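Local coordinates for uncharacterized protein lp_1913 (Lactobacillus plantarum, PDB 3FLH), which is of unknown function but carries a rhodanese-like domain, the alpha/beta fold of sulfurtransferases and of related phosphatases, at residues Lys46-Lys51 against Gly109-Gln114. Numbering follows the deposited sequence.
Sequences KKDQIK and GWKGMQ
I50 and W110 are the residues whose CA atoms come nearest, I50 CA to W110 CA 7.9 Å, where an irregular loop, K46-K51, faces the last turn of a helix and its exit, G109-Q114; no backbone hydrogen bond joins the two, and side chains make the connection. The helix stops in a Schellman motif: Q114, with positive phi, sends its N to K111 O (2.6 Å), while L115 N returns to W110 O.

Two side-chain pairs, one apolar and one charged, join loop and helix. I50 lies across one face of the W110 indole, the two side chains crossing at about a right angle. Its CG1 sits 3.7 Å from the centroid of the five-membered ring and 10° off the normal, a CH-pi contact, while CG2 reaches W110 CZ2 at 3.7 Å and CD1 lies over the ring nearer its rim. With CG anti to its backbone N (chi1 -172°), W110 carries the indole toward the loop, and NE1 is engaged by P116 O, which helps fix the ring's rotation.

K111 starts off to the side, but its chain, extended beyond CG, brings NZ to D48 OD1 at 2.8 Å. In this salt bridge NZ approaches OD1 from above the carboxylate plane, 36° out of it. D48 OD2 pairs with R39, so two basic groups probably favour the charged carboxylate. D48 O, buried by the same lysine chain, with K111 CE 3.7 Å from D48 O, has no polar partner in the model.

In the rhodanese-like fold, the contact ties the loop between strands 33-37 and 54-55 to the end of helix 106-112. L103 of strand 99-103 touches both I50 and W110, helix 19-27 packs on W110 through V22 and M26, and the chain leaving the helix runs back along the loop, with backbone hydrogen bonds between P116 and K51 and between E118 and Q49.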
loop_
_atom_site.group_PDB
_atom_site.type_symbol
_atom_site.label_atom_id
_atom_site.label_comp_id
_atom_site.label_asym_id
_atom_site.label_seq_id
_atom_site.Cartn_x
_atom_site.Cartn_y
_atom_site.Cartn_z
ATOM N N LYS B 46 -18.657 7.950 -13.719
ATOM C CA LYS B 46 -18.242 9.356 -13.741
ATOM C C LYS B 46 -17.353 9.633 -14.950
ATOM O O LYS B 46 -17.007 10.781 -15.225
ATOM C CB LYS B 46 -17.481 9.717 -12.461
ATOM C CG LYS B 46 -18.286 9.532 -11.181
ATOM C CD LYS B 46 -17.540 10.081 -9.976
ATOM C CE LYS B 46 -17.392 11.598 -10.052
ATOM N NZ LYS B 46 -18.729 12.277 -10.067
ATOM N N LYS B 47 -16.974 8.573 -15.656
ATOM C CA LYS B 47 -16.146 8.703 -16.845
ATOM C C LYS B 47 -14.876 9.527 -16.633
ATOM O O LYS B 47 -14.505 10.324 -17.494
ATOM C CB LYS B 47 -16.972 9.324 -17.982
ATOM C CG LYS B 47 -18.107 8.428 -18.485
ATOM C CD LYS B 47 -17.570 7.096 -19.003
ATOM C CE LYS B 47 -18.675 6.256 -19.626
ATOM N NZ LYS B 47 -18.184 4.939 -20.112
ATOM N N ASP B 48 -14.213 9.328 -15.496
ATOM C CA ASP B 48 -12.987 10.050 -15.177
ATOM C C ASP B 48 -11.753 9.163 -15.307
ATOM O O ASP B 48 -10.759 9.359 -14.612
ATOM C CB ASP B 48 -13.062 10.623 -13.756
ATOM C CG ASP B 48 -13.421 9.571 -12.712
ATOM O OD1 ASP B 48 -13.394 9.903 -11.509
ATOM O OD2 ASP B 48 -13.735 8.415 -13.082
ATOM N N GLN B 49 -11.813 8.193 -16.210
ATOM C CA GLN B 49 -10.694 7.282 -16.399
ATOM C C GLN B 49 -9.498 7.943 -17.078
ATOM O O GLN B 49 -9.602 9.029 -17.658
ATOM C CB GLN B 49 -11.127 6.075 -17.229
ATOM C CG GLN B 49 -11.385 6.407 -18.688
ATOM C CD GLN B 49 -12.848 6.676 -18.991
ATOM O OE1 GLN B 49 -13.603 7.144 -18.133
ATOM N NE2 GLN B 49 -13.254 6.391 -20.225
ATOM N N ILE B 50 -8.363 7.266 -16.986
ATOM C CA ILE B 50 -7.123 7.710 -17.593
ATOM C C ILE B 50 -7.305 7.586 -19.105
ATOM O O ILE B 50 -7.967 6.661 -19.589
ATOM C CB ILE B 50 -5.938 6.812 -17.119
ATOM C CG1 ILE B 50 -5.675 7.061 -15.628
ATOM C CG2 ILE B 50 -4.692 7.083 -17.948
ATOM C CD1 ILE B 50 -4.597 6.184 -15.012
ATOM N N LYS B 51 -6.728 8.528 -19.845
ATOM C CA LYS B 51 -6.821 8.543 -21.302
ATOM C C LYS B 51 -6.518 7.172 -21.911
ATOM O O LYS B 51 -5.484 6.571 -21.625
ATOM C CB LYS B 51 -5.858 9.588 -21.865
ATOM C CG LYS B 51 -5.898 9.709 -23.372
ATOM C CD LYS B 51 -4.977 10.810 -23.882
ATOM C CE LYS B 51 -5.044 10.895 -25.407
ATOM N NZ LYS B 51 -6.433 11.197 -25.891
ATOM N N GLY B 109 -3.296 9.500 -7.656
ATOM C CA GLY B 109 -1.996 10.081 -7.960
ATOM C C GLY B 109 -1.946 10.673 -9.358
ATOM O O GLY B 109 -1.441 11.779 -9.557
ATOM N N TRP B 110 -2.475 9.932 -10.328
ATOM C CA TRP B 110 -2.500 10.375 -11.723
ATOM C C TRP B 110 -3.200 11.731 -11.852
ATOM O O TRP B 110 -2.683 12.643 -12.501
ATOM C CB TRP B 110 -3.201 9.316 -12.583
ATOM C CG TRP B 110 -3.123 9.546 -14.059
ATOM C CD1 TRP B 110 -3.980 10.286 -14.829
ATOM C CD2 TRP B 110 -2.140 9.012 -14.954
ATOM N NE1 TRP B 110 -3.590 10.238 -16.150
ATOM C CE2 TRP B 110 -2.464 9.465 -16.252
ATOM C CE3 TRP B 110 -1.013 8.193 -14.783
ATOM C CZ2 TRP B 110 -1.704 9.127 -17.372
ATOM C CZ3 TRP B 110 -0.254 7.856 -15.901
ATOM C CH2 TRP B 110 -0.605 8.323 -17.178
ATOM N N LYS B 111 -4.372 11.861 -11.236
ATOM C CA LYS B 111 -5.104 13.119 -11.281
ATOM C C LYS B 111 -4.318 14.178 -10.515
ATOM O O LYS B 111 -4.253 15.336 -10.927
ATOM C CB LYS B 111 -6.491 12.962 -10.650
ATOM C CG LYS B 111 -7.460 12.127 -11.456
ATOM C CD LYS B 111 -8.837 12.173 -10.835
ATOM C CE LYS B 111 -9.866 11.488 -11.719
ATOM N NZ LYS B 111 -11.222 11.607 -11.121
ATOM N N GLY B 112 -3.726 13.763 -9.398
ATOM C CA GLY B 112 -2.944 14.668 -8.576
ATOM C C GLY B 112 -1.850 15.356 -9.366
ATOM O O GLY B 112 -1.450 16.473 -9.046
HETATM N N MSE B 113 -1.363 14.679 -10.399
HETATM C CA MSE B 113 -0.319 15.225 -11.250
HETATM C C MSE B 113 -0.908 15.851 -12.502
HETATM O O MSE B 113 -0.179 16.251 -13.411
HETATM C CB MSE B 113 0.657 14.125 -11.638
HETATM C CG MSE B 113 1.910 14.128 -10.804
HETATM SE SE MSE B 113 2.606 12.367 -10.591
HETATM C CE MSE B 113 2.242 12.173 -8.698
ATOM N N GLN B 114 -2.235 15.932 -12.535
ATOM C CA GLN B 114 -2.956 16.510 -13.660
ATOM C C GLN B 114 -2.599 15.831 -14.981
ATOM O O GLN B 114 -2.518 16.474 -16.033
ATOM C CB GLN B 114 -2.674 18.012 -13.741
ATOM C CG GLN B 114 -3.119 18.801 -12.510
ATOM C CD GLN B 114 -4.614 18.689 -12.241
ATOM O OE1 GLN B 114 -5.437 18.969 -13.115
ATOM N NE2 GLN B 114 -4.970 18.285 -11.024
#